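Local coordinates for protein quinone oxidoreductase (Thermus thermophilus, PDB 1IZ0) that probably reduces quinones at the expense of NADPH, which it binds in a dinucleotide-binding site, at residues P94-L99 and P263-E268; V109-A114 and L269-G274; Q132-A137 and A164-L169; G170-A175 and K185-L190; E283-A288 and G296-R301. All blocks are in the same frame, centred on the assembly; numbering follows the deposited sequence.

In the fold
Following the chain from its N terminus, contact 1 opens at 94-99 and contact 2 on helix 108-120, and both wait more than 150 residues for their partners. Nested within them, in the parallel, Rossmann-type sheet region, contact 3 joins the turn after strand 128-131 to helix 164-168; contact 4 follows in series, joining residues 172-173, at strand 173-176, to Trp187, which follows helix 180-186. A probable hydrogen bond from Ala171 N to Pro166 O links the two. Residues 263-268 and 269-274 then close contacts 1 and 2, which cross and touch through Leu265 and Pro271. Contact 5, in the mixed sheet, holds helix 282-288 against strand 297-301, where Lys297 pairs with Val272 and Gly274 of contact 2.

Contact 1. Residues P94-L99 and P263-E268; sequences PLPEGL and PRLGRE
Arg264 O, gripped by Arg267 N at 3.0 Å and probably also by Leu269 N, closes the type II turn from which Leu265 reaches across to Pro96 and Leu99. The facing segment makes the same kind of turn, from Pro96 to Leu99, closed by Leu99 N on Pro96 O at 3.2 Å. Each turn has a glycine in its third place, Gly98 and Gly266, where the positive phi would press a side chain against the preceding carbonyl oxygen. No hydrogen bond joins the segments, and the contact is apolar. The CD1 methyl of Leu265 is its centre: it meets Leu99 CD1 at 3.7 Å and Pro96 CD at 4.0 Å, with Leu95 CD2 somewhat farther off. Leu265 crosses both Pro96 and Leu99 at about a right angle. The first torsions of Leu265 (chi1 -141°) and Leu99 (chi1 -126°) both lie off the staggered positions and may be imprecise. The pyrrolidine of Pro96 also leans on the opposite backbone, its CG lying 3.4 Å from Leu265 O. Phe107 and Pro271 add to the surroundings of Leu265, and Ala104 of helix 101-105 touches both Leu95 and Leu99. The arrangement is two type II turns packed together by a leucine, joining the loop after strand 93-94 to the one that leads from helix 251-261 into strand 273-278.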
# COMPACT_ATOMS: atom_id res chain seq x y z
N PRO A 94 -4.11 17.16 -0.09
CA PRO A 94 -3.51 18.11 0.85
C PRO A 94 -2.84 17.38 2.02
O PRO A 94 -3.37 16.39 2.53
CB PRO A 94 -4.70 18.95 1.32
CG PRO A 94 -5.70 18.80 0.24
CD PRO A 94 -5.57 17.35 -0.14
N LEU A 95 -1.69 17.89 2.45
CA LEU A 95 -0.95 17.28 3.54
C LEU A 95 -0.89 18.20 4.75
O LEU A 95 -0.98 19.42 4.61
CB LEU A 95 0.47 16.96 3.08
CG LEU A 95 0.58 16.06 1.84
CD1 LEU A 95 2.00 16.04 1.33
CD2 LEU A 95 0.12 14.66 2.19
N PRO A 96 -0.74 17.62 5.95
CA PRO A 96 -0.67 18.43 7.17
C PRO A 96 0.68 19.14 7.19
O PRO A 96 1.67 18.60 6.70
CB PRO A 96 -0.74 17.39 8.29
CG PRO A 96 -1.36 16.18 7.64
CD PRO A 96 -0.73 16.19 6.28
N GLU A 97 0.71 20.35 7.74
CA GLU A 97 1.96 21.11 7.81
C GLU A 97 3.01 20.29 8.54
O GLU A 97 2.72 19.65 9.55
CB GLU A 97 1.72 22.42 8.56
CG GLU A 97 0.83 23.38 7.81
CD GLU A 97 1.51 23.89 6.55
OE1 GLU A 97 0.80 24.10 5.54
OE2 GLU A 97 2.75 24.07 6.59
N GLY A 98 4.24 20.32 8.03
CA GLY A 98 5.32 19.60 8.68
C GLY A 98 5.53 18.15 8.27
O GLY A 98 6.56 17.56 8.61
N LEU A 99 4.57 17.55 7.57
CA LEU A 99 4.74 16.16 7.15
C LEU A 99 5.94 16.15 6.21
O LEU A 99 6.00 16.95 5.28
CB LEU A 99 3.51 15.66 6.38
CG LEU A 99 2.80 14.38 6.83
CD1 LEU A 99 2.00 13.83 5.65
CD2 LEU A 99 3.79 13.34 7.31
N PRO A 263 -7.57 13.43 8.90
CA PRO A 263 -7.46 14.06 10.22
C PRO A 263 -6.50 13.29 11.14
O PRO A 263 -6.10 13.80 12.18
CB PRO A 263 -8.90 14.02 10.75
CG PRO A 263 -9.72 14.10 9.47
CD PRO A 263 -8.97 13.15 8.55
N ARG A 264 -6.14 12.08 10.75
CA ARG A 264 -5.25 11.27 11.58
C ARG A 264 -3.81 11.21 11.07
O ARG A 264 -2.92 10.75 11.79
CB ARG A 264 -5.80 9.85 11.68
CG ARG A 264 -7.14 9.73 12.37
CD ARG A 264 -7.60 8.28 12.39
NE ARG A 264 -8.69 8.06 13.34
CZ ARG A 264 -9.94 8.47 13.16
NH1 ARG A 264 -10.28 9.13 12.05
NH2 ARG A 264 -10.84 8.22 14.10
N LEU A 265 -3.59 11.68 9.85
CA LEU A 265 -2.26 11.65 9.25
C LEU A 265 -1.30 12.58 9.98
O LEU A 265 -1.54 13.78 10.09
CB LEU A 265 -2.34 12.09 7.78
CG LEU A 265 -1.48 11.37 6.74
CD1 LEU A 265 -1.33 12.29 5.53
CD2 LEU A 265 -0.12 11.00 7.30
N GLY A 266 -0.20 12.01 10.45
CA GLY A 266 0.78 12.80 11.16
C GLY A 266 0.53 12.75 12.65
O GLY A 266 1.33 13.28 13.43
N ARG A 267 -0.57 12.12 13.04
CA ARG A 267 -0.93 12.02 14.44
C ARG A 267 -0.98 10.54 14.83
O ARG A 267 0.06 9.95 15.11
CB ARG A 267 -2.27 12.72 14.69
CG ARG A 267 -2.16 14.26 14.61
CD ARG A 267 -3.51 14.98 14.68
NE ARG A 267 -4.22 14.71 15.93
CZ ARG A 267 -3.82 15.13 17.12
NH1 ARG A 267 -2.71 15.84 17.25
NH2 ARG A 267 -4.52 14.82 18.20
N GLU A 268 -2.15 9.92 14.85
CA GLU A 268 -2.14 8.51 15.19
C GLU A 268 -1.70 7.66 14.00
O GLU A 268 -1.28 6.51 14.16
CB GLU A 268 -3.49 8.03 15.74
CG GLU A 268 -4.72 8.68 15.15
CD GLU A 268 -5.06 10.00 15.80
OE1 GLU A 268 -4.91 11.04 15.14
OE2 GLU A 268 -5.48 9.98 16.99

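Contact 2. Residues V109-A114 and L269-G274; sequences VSFLTA and LRPVVG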
# COMPACT_ATOMS: atom_id res chain seq x y z
N VAL A 109 -1.12 4.87 -1.25
CA VAL A 109 -1.45 3.48 -1.54
C VAL A 109 -1.70 2.59 -0.33
O VAL A 109 -2.74 1.95 -0.23
CB VAL A 109 -0.36 2.83 -2.42
CG1 VAL A 109 -0.69 1.36 -2.65
CG2 VAL A 109 -0.25 3.59 -3.73
N SER A 110 -0.75 2.55 0.60
CA SER A 110 -0.87 1.69 1.78
C SER A 110 -2.09 1.95 2.65
O SER A 110 -2.87 1.04 2.93
CB SER A 110 0.39 1.80 2.65
OG SER A 110 1.57 1.56 1.88
N PHE A 111 -2.26 3.20 3.07
CA PHE A 111 -3.38 3.54 3.93
C PHE A 111 -4.74 3.47 3.26
O PHE A 111 -5.72 3.06 3.90
CB PHE A 111 -3.14 4.91 4.56
CG PHE A 111 -2.04 4.88 5.58
CD1 PHE A 111 -2.33 4.86 6.94
CD2 PHE A 111 -0.71 4.77 5.18
CE1 PHE A 111 -1.32 4.71 7.89
CE2 PHE A 111 0.31 4.62 6.11
CZ PHE A 111 0.01 4.59 7.47
N LEU A 112 -4.82 3.86 2.00
CA LEU A 112 -6.09 3.78 1.29
C LEU A 112 -6.45 2.32 1.11
O LEU A 112 -7.62 1.93 1.24
CB LEU A 112 -5.99 4.49 -0.07
CG LEU A 112 -6.16 6.01 0.04
CD1 LEU A 112 -5.93 6.68 -1.31
CD2 LEU A 112 -7.57 6.30 0.55
N THR A 113 -5.45 1.50 0.80
CA THR A 113 -5.66 0.06 0.62
C THR A 113 -6.14 -0.60 1.91
O THR A 113 -7.09 -1.39 1.89
CB THR A 113 -4.37 -0.64 0.18
OG1 THR A 113 -4.03 -0.22 -1.15
CG2 THR A 113 -4.55 -2.15 0.21
N ALA A 114 -5.48 -0.29 3.02
CA ALA A 114 -5.85 -0.88 4.30
C ALA A 114 -7.25 -0.47 4.73
O ALA A 114 -8.06 -1.31 5.12
CB ALA A 114 -4.83 -0.48 5.38
N LEU A 269 -1.77 8.21 12.80
CA LEU A 269 -1.34 7.47 11.62
C LEU A 269 -0.01 8.02 11.13
O LEU A 269 0.06 9.14 10.62
CB LEU A 269 -2.39 7.56 10.50
CG LEU A 269 -3.77 6.98 10.87
CD1 LEU A 269 -4.69 7.02 9.65
CD2 LEU A 269 -3.60 5.54 11.35
N ARG A 270 1.04 7.22 11.29
CA ARG A 270 2.37 7.64 10.88
C ARG A 270 2.98 6.62 9.91
O ARG A 270 3.51 5.59 10.34
CB ARG A 270 3.29 7.80 12.10
CG ARG A 270 2.81 8.80 13.17
CD ARG A 270 2.69 10.22 12.60
NE ARG A 270 3.96 10.72 12.07
CZ ARG A 270 4.94 11.24 12.81
NH1 ARG A 270 4.81 11.34 14.13
NH2 ARG A 270 6.06 11.67 12.23
N PRO A 271 2.92 6.90 8.60
CA PRO A 271 3.47 6.01 7.58
C PRO A 271 4.92 5.66 7.91
O PRO A 271 5.70 6.54 8.28
CB PRO A 271 3.37 6.84 6.31
CG PRO A 271 2.17 7.73 6.57
CD PRO A 271 2.39 8.14 8.00
N VAL A 272 5.27 4.38 7.78
CA VAL A 272 6.63 3.94 8.07
C VAL A 272 7.52 4.01 6.83
O VAL A 272 7.33 3.25 5.88
CB VAL A 272 6.64 2.50 8.60
CG1 VAL A 272 8.06 2.10 9.01
CG2 VAL A 272 5.70 2.37 9.78
N VAL A 273 8.49 4.91 6.85
CA VAL A 273 9.42 5.05 5.74
C VAL A 273 10.54 4.02 5.91
O VAL A 273 11.10 3.87 6.99
CB VAL A 273 10.07 6.45 5.69
CG1 VAL A 273 10.99 6.56 4.48
CG2 VAL A 273 8.99 7.53 5.65
N GLY A 274 10.86 3.31 4.83
CA GLY A 274 11.92 2.32 4.92
C GLY A 274 13.16 2.83 4.21
O GLY A 274 13.61 3.95 4.45
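Phe111 extends from helix 108-120 toward Leu269 and Pro271, and its side chain carries practically the whole contact. At its root, CB points toward the loop; CG lies anti to the carbonyl carbon and beside the backbone N (chi1 -70°), a setting from which the ring reaches Leu269 on one side and Pro271 on the other. Along the first side, CD1 comes within 4.2 Å of Leu269 CD1, and CE1 rests at 4.0 Å from Leu269 CB; the two side chains slide past each other in opposite directions. Along the other side, CE2 meets Pro271 CG at 3.7 Å, the proline side chain crossing that of Phe111 at about a right angle. The tip, CZ, lies 3.7 Å from Pro271 CA and 4.3 Å from Arg270 C, where it abuts the backbone between the two apolar residues. All these approaches to the ring are oblique. Phe107 meets the same ring with planes about 30° apart, and Ala141 and Val145 of helix 137-148 also touch it. The Arg270 CB points away from the helix, and its guanidinium forms a salt bridge with Glu103. An alanine at Phe111 would remove the ring and would probably leave a gap between helix 108-120 and the loop, with Leu269 CB and the Pro271 ring without their partner. The Phe111 side chain lies about 8 Å from that of Ala137, a residue of the NADPH site. The contact implies cohesion by burial of apolar carbon, with no polar bond across the segments to fix the orientation.

Contact 3. Residues Q132-A137 and A164-L169; sequences QAAAGA and ALPLAL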
# COMPACT_ATOMS: atom_id res chain seq x y z
N GLN A 132 -0.78 -9.68 7.57
CA GLN A 132 0.43 -10.38 7.16
C GLN A 132 1.50 -9.40 6.72
O GLN A 132 1.23 -8.20 6.59
CB GLN A 132 0.10 -11.36 6.04
CG GLN A 132 -0.96 -12.38 6.41
CD GLN A 132 -1.32 -13.28 5.25
OE1 GLN A 132 -1.34 -12.84 4.10
NE2 GLN A 132 -1.62 -14.54 5.54
N ALA A 133 2.72 -9.90 6.49
CA ALA A 133 3.82 -9.04 6.09
C ALA A 133 3.67 -7.75 6.89
O ALA A 133 3.82 -6.64 6.36
CB ALA A 133 3.74 -8.75 4.58
N ALA A 134 3.37 -7.92 8.18
CA ALA A 134 3.11 -6.81 9.10
C ALA A 134 4.23 -5.80 9.33
O ALA A 134 4.02 -4.80 10.01
CB ALA A 134 2.64 -7.36 10.43
N ALA A 135 5.41 -6.04 8.77
CA ALA A 135 6.52 -5.10 8.94
C ALA A 135 6.78 -4.37 7.63
O ALA A 135 7.74 -3.60 7.52
CB ALA A 135 7.78 -5.84 9.40
N GLY A 136 5.92 -4.61 6.64
CA GLY A 136 6.07 -3.97 5.34
C GLY A 136 5.27 -2.69 5.22
O GLY A 136 4.66 -2.23 6.20
N ALA A 137 5.26 -2.11 4.02
CA ALA A 137 4.54 -0.88 3.77
C ALA A 137 3.05 -1.03 4.07
O ALA A 137 2.50 -0.29 4.89
CB ALA A 137 4.74 -0.42 2.33
N ALA A 164 8.88 -6.88 16.15
CA ALA A 164 8.90 -5.75 17.08
C ALA A 164 8.13 -4.52 16.58
O ALA A 164 7.41 -3.88 17.35
CB ALA A 164 10.34 -5.38 17.38
N LEU A 165 8.26 -4.19 15.30
CA LEU A 165 7.57 -3.02 14.74
C LEU A 165 6.04 -3.11 14.81
O LEU A 165 5.37 -2.19 15.30
CB LEU A 165 8.00 -2.80 13.29
CG LEU A 165 8.48 -1.41 12.87
CD1 LEU A 165 8.38 -1.30 11.33
CD2 LEU A 165 7.66 -0.33 13.55
N PRO A 166 5.46 -4.20 14.28
CA PRO A 166 4.00 -4.35 14.31
C PRO A 166 3.47 -4.32 15.74
O PRO A 166 2.42 -3.73 16.01
CB PRO A 166 3.79 -5.72 13.66
CG PRO A 166 4.96 -5.85 12.75
CD PRO A 166 6.10 -5.32 13.57
N LEU A 167 4.19 -4.96 16.64
CA LEU A 167 3.81 -5.01 18.05
C LEU A 167 3.83 -3.57 18.58
O LEU A 167 2.92 -3.14 19.29
CB LEU A 167 4.82 -5.89 18.81
CG LEU A 167 4.44 -6.80 19.98
CD1 LEU A 167 5.09 -6.30 21.27
CD2 LEU A 167 2.93 -6.90 20.11
N ALA A 168 4.85 -2.82 18.20
CA ALA A 168 4.97 -1.43 18.63
C ALA A 168 3.84 -0.58 18.06
O ALA A 168 3.36 0.35 18.73
CB ALA A 168 6.31 -0.88 18.21
N LEU A 169 3.42 -0.88 16.84
CA LEU A 169 2.35 -0.11 16.21
C LEU A 169 0.98 -0.32 16.83
O LEU A 169 0.03 0.39 16.50
CB LEU A 169 2.30 -0.42 14.71
CG LEU A 169 3.49 0.18 13.95
CD1 LEU A 169 3.62 -0.47 12.59
CD2 LEU A 169 3.29 1.70 13.83
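Pro166, in the first turn of helix 164-168, sets its ring against Ala134 and Ala135 of the loop that follows strand 128-131. Most of the touching is done by Pro166 CG. It lies 3.6 Å from Ala134 CB and only 3.1 Å from Ala134 O, so it rests against the methyl and the carbonyl oxygen of the same residue. Pro166 CB backs it up, 3.8 Å from Ala134 CB. Ala135 is met more loosely: Pro166 CG is 4.0 Å from its N and 4.4 Å from its CB. The CA atoms of Ala134 and Pro166 stand 5.8 Å apart, a close approach of loop and helix. The loop is folded as a type I turn from Ala133 to Gly136, closed by Gly136 N on Ala133 O at 2.9 Å. Gly136 then acts as N-cap of the next helix, whose first residue is Ala137, which contacts NADPH in the complex of this enzyme; none is bound here. The side chain of Ala135 lies close to that of Lys162, another NADPH-binding residue. In the Rossmann fold this loop occupies the place of the glycine-rich dinucleotide-binding turn. It sits at the end of strand 128-131 and the start of helix 137-148, with Ala155 of the neighbouring strand 152-157 touching both Ala134 and Pro166, and helix 164-168 leaning on Thr140 through Leu165.

Contact 4. Residues G170-A175 and K185-L190; sequences GAEEAA and KAWGGL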
# COMPACT_ATOMS: atom_id res chain seq x y z
N GLY A 170 0.86 -1.31 17.72
CA GLY A 170 -0.42 -1.56 18.37
C GLY A 170 -0.97 -2.98 18.29
O GLY A 170 -2.03 -3.26 18.86
N ALA A 171 -0.29 -3.88 17.58
CA ALA A 171 -0.80 -5.25 17.47
C ALA A 171 -0.90 -5.89 18.86
O ALA A 171 -0.03 -5.68 19.70
CB ALA A 171 0.11 -6.08 16.58
N GLU A 172 -1.96 -6.65 19.08
CA GLU A 172 -2.20 -7.34 20.36
C GLU A 172 -1.15 -8.44 20.53
O GLU A 172 -0.66 -8.70 21.63
CB GLU A 172 -3.62 -7.92 20.38
CG GLU A 172 -4.01 -8.70 21.63
CD GLU A 172 -5.52 -9.01 21.69
OE1 GLU A 172 -5.88 -10.11 22.16
OE2 GLU A 172 -6.33 -8.15 21.29
N GLU A 173 -0.80 -9.09 19.42
CA GLU A 173 0.23 -10.12 19.42
C GLU A 173 0.86 -10.09 18.05
O GLU A 173 0.22 -9.68 17.08
CB GLU A 173 -0.36 -11.51 19.68
CG GLU A 173 -0.85 -11.74 21.11
CD GLU A 173 -1.12 -13.20 21.40
OE1 GLU A 173 -1.83 -13.86 20.61
OE2 GLU A 173 -0.62 -13.71 22.43
N ALA A 174 2.12 -10.50 17.96
CA ALA A 174 2.85 -10.55 16.70
C ALA A 174 3.41 -11.96 16.61
O ALA A 174 3.91 -12.48 17.61
CB ALA A 174 3.97 -9.52 16.68
N ALA A 175 3.34 -12.59 15.44
CA ALA A 175 3.84 -13.95 15.32
C ALA A 175 4.42 -14.30 13.96
O ALA A 175 4.10 -13.67 12.96
CB ALA A 175 2.71 -14.92 15.66
N LYS A 185 -6.11 -19.96 16.89
CA LYS A 185 -6.91 -20.82 17.75
C LYS A 185 -7.02 -20.20 19.15
O LYS A 185 -8.09 -20.19 19.77
CB LYS A 185 -6.28 -22.22 17.82
N ALA A 186 -5.91 -19.66 19.64
CA ALA A 186 -5.90 -19.04 20.96
C ALA A 186 -6.81 -17.81 21.00
O ALA A 186 -7.33 -17.44 22.06
CB ALA A 186 -4.48 -18.65 21.36
N TRP A 187 -7.02 -17.19 19.85
CA TRP A 187 -7.86 -16.00 19.74
C TRP A 187 -9.32 -16.36 19.51
O TRP A 187 -10.18 -15.47 19.48
CB TRP A 187 -7.38 -15.13 18.58
CG TRP A 187 -6.23 -14.23 18.92
CD1 TRP A 187 -5.09 -14.56 19.60
CD2 TRP A 187 -6.10 -12.86 18.55
NE1 TRP A 187 -4.26 -13.46 19.68
CE2 TRP A 187 -4.86 -12.40 19.05
CE3 TRP A 187 -6.92 -11.96 17.85
CZ2 TRP A 187 -4.41 -11.09 18.86
CZ3 TRP A 187 -6.47 -10.64 17.66
CH2 TRP A 187 -5.23 -10.23 18.17
N GLY A 188 -9.58 -17.65 19.34
CA GLY A 188 -10.94 -18.11 19.10
C GLY A 188 -11.29 -17.92 17.64
O GLY A 188 -12.47 -17.83 17.28
N GLY A 189 -10.27 -17.88 16.79
CA GLY A 189 -10.50 -17.69 15.37
C GLY A 189 -10.57 -16.21 15.03
O GLY A 189 -10.92 -15.37 15.87
N LEU A 190 -10.25 -15.87 13.78
CA LEU A 190 -10.26 -14.49 13.36
C LEU A 190 -11.54 -14.10 12.62
O LEU A 190 -12.19 -14.95 11.99
CB LEU A 190 -9.05 -14.22 12.47
CG LEU A 190 -7.73 -14.62 13.12
CD1 LEU A 190 -6.62 -14.56 12.10
CD2 LEU A 190 -7.44 -13.70 14.30
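Glu172 and Glu173 take hold of Trp187 from two directions, one over its face and the other at its edge. The segment leading to them begins at Gly170, where a positive phi ends helix 164-168 in a Schellman motif. Ala171 comes next and packs on strand 152-157. Glu172 then approaches the six-membered ring of the indole: its CB, 3.6 Å from Trp187 CH2, and its CG, 3.7 Å from Trp187 CZ2, climb past the CZ2-CH2 edge. With CG anti to the backbone N (chi1 179°), the extended chain brings the carboxylate over the face, OE1 near the rim and the group tilted 24° from the indole plane. That carboxylate is held by a salt bridge from OE1 to Arg152, which itself makes a cation-pi contact with Trp187. Glu173 swings the other way, CG anti to its carbonyl carbon, and brings OE1 to the indole N-H. The hydrogen bond from Trp187 NE1 to Glu173 OE1 is short, 2.6 Å, with an angle of 161° at the hydrogen. The oxygen lies nearly in the ring plane, although NE1 approaches from above the carboxylate plane. A second charge, Arg183, pairs with Glu173 OE2, so the acid is braced from both oxygens and the indole's rotation is fixed. Trp187 thus ties the residues following helix 180-186, just ahead of the Schellman glycine Gly188, to the edge strand 173-176, within the Rossmann-fold crossover that carries the chain from that strand to strand 190-195.

Contact 5. Residues E283-A288 and G296-R301; sequences EAAFRA and GKVVVR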
# COMPACT_ATOMS: atom_id res chain seq x y z
N GLU A 283 17.14 2.05 -9.93
CA GLU A 283 17.20 0.60 -10.12
C GLU A 283 17.36 -0.10 -8.78
O GLU A 283 16.70 -1.10 -8.51
CB GLU A 283 18.34 0.22 -11.07
CG GLU A 283 18.04 0.53 -12.53
CD GLU A 283 17.06 -0.47 -13.15
OE1 GLU A 283 16.11 -0.90 -12.47
OE2 GLU A 283 17.25 -0.82 -14.34
N ALA A 284 18.22 0.45 -7.93
CA ALA A 284 18.45 -0.12 -6.61
C ALA A 284 17.14 -0.14 -5.80
O ALA A 284 16.82 -1.14 -5.16
CB ALA A 284 19.51 0.69 -5.87
N ALA A 285 16.40 0.96 -5.85
CA ALA A 285 15.13 1.07 -5.11
C ALA A 285 14.14 -0.00 -5.55
O ALA A 285 13.44 -0.58 -4.73
CB ALA A 285 14.53 2.45 -5.29
N PHE A 286 14.09 -0.27 -6.86
CA PHE A 286 13.20 -1.29 -7.39
C PHE A 286 13.56 -2.67 -6.87
O PHE A 286 12.69 -3.51 -6.65
CB PHE A 286 13.23 -1.28 -8.92
CG PHE A 286 12.14 -0.46 -9.55
CD1 PHE A 286 10.85 -0.97 -9.68
CD2 PHE A 286 12.38 0.85 -9.98
CE1 PHE A 286 9.81 -0.21 -10.23
CE2 PHE A 286 11.36 1.62 -10.53
CZ PHE A 286 10.07 1.09 -10.65
N ARG A 287 14.86 -2.92 -6.69
CA ARG A 287 15.30 -4.22 -6.17
C ARG A 287 14.94 -4.33 -4.70
O ARG A 287 14.64 -5.42 -4.20
CB ARG A 287 16.82 -4.39 -6.35
CG ARG A 287 17.28 -4.62 -7.79
CD ARG A 287 18.77 -4.96 -7.88
NE ARG A 287 19.60 -3.83 -8.32
CZ ARG A 287 20.47 -3.20 -7.55
NH1 ARG A 287 20.65 -3.58 -6.29
NH2 ARG A 287 21.17 -2.18 -8.04
N ALA A 288 14.95 -3.20 -3.99
CA ALA A 288 14.61 -3.18 -2.58
C ALA A 288 13.17 -3.65 -2.38
O ALA A 288 12.81 -4.12 -1.30
CB ALA A 288 14.79 -1.78 -2.02
N GLY A 296 8.94 -1.32 5.98
CA GLY A 296 8.38 -0.04 5.61
C GLY A 296 8.36 0.19 4.11
O GLY A 296 8.60 -0.72 3.32
N LYS A 297 8.08 1.44 3.74
CA LYS A 297 7.98 1.86 2.35
C LYS A 297 9.30 2.20 1.68
O LYS A 297 10.14 2.88 2.28
CB LYS A 297 7.09 3.10 2.27
CG LYS A 297 6.71 3.52 0.87
CD LYS A 297 5.48 2.74 0.41
CE LYS A 297 4.87 3.36 -0.83
NZ LYS A 297 3.58 2.69 -1.15
N VAL A 298 9.48 1.75 0.44
CA VAL A 298 10.68 2.07 -0.32
C VAL A 298 10.38 3.41 -0.97
O VAL A 298 9.39 3.55 -1.68
CB VAL A 298 10.97 1.05 -1.45
CG1 VAL A 298 12.16 1.53 -2.28
CG2 VAL A 298 11.27 -0.32 -0.86
N VAL A 299 11.22 4.40 -0.72
CA VAL A 299 11.00 5.73 -1.26
C VAL A 299 12.19 6.28 -2.04
O VAL A 299 13.34 6.11 -1.63
CB VAL A 299 10.68 6.72 -0.11
CG1 VAL A 299 10.59 8.15 -0.66
CG2 VAL A 299 9.38 6.32 0.57
N VAL A 300 11.91 6.94 -3.16
CA VAL A 300 12.95 7.57 -3.96
C VAL A 300 12.82 9.07 -3.69
O VAL A 300 11.74 9.65 -3.83
CB VAL A 300 12.77 7.29 -5.46
CG1 VAL A 300 13.84 8.02 -6.26
CG2 VAL A 300 12.86 5.78 -5.73
N ARG A 301 13.92 9.68 -3.27
CA ARG A 301 13.95 11.10 -2.94
C ARG A 301 14.69 11.87 -4.01
O ARG A 301 15.80 11.50 -4.39
CB ARG A 301 14.67 11.28 -1.60
CG ARG A 301 13.96 12.14 -0.58
CD ARG A 301 13.79 13.57 -1.03
NE ARG A 301 13.43 14.42 0.10
CZ ARG A 301 13.15 15.71 -0.00
NH1 ARG A 301 13.17 16.31 -1.18
NH2 ARG A 301 12.85 16.41 1.08
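Apolar contacts do the work between helix 282-288 and strand 297-301, beginning with Ala285, whose CB fits between two valines. It lies 3.8 Å from Val300 CG2 and 3.9 Å from Val298 CG1. One turn further along, Ala288 CB meets the other branch of Val298, CG2, at 4.0 Å. The two branches can serve both alanines because CG1 is anti to the backbone N (chi1 175°) and CG2 anti to the carbonyl carbon. An alanine in place of Val298 would lose both methyls and would probably open a gap between the strand and Ala285 and Ala288.

The axes of segments 283-288 and 297-301 run nearly antiparallel (172°), 8.4 Å apart at closest approach, in a beta-alpha-beta unit whose first strand, 273-278, lies parallel to 297-301 in the sheet. Phe277 of that strand touches both alanines, and Leu37 of strand 27-37 meets Ala285 and both valines.

The backbone joins in through Ala285 O, 3.5 Å from Val298 CG1, and more loosely through Ala288 O near Val298 CG2. No hydrogen bond crosses between the segments.

Charged groups turn to other partners. Lys297 forms a salt bridge with Glu62, Arg301 with Glu102 and Glu283 with Arg45.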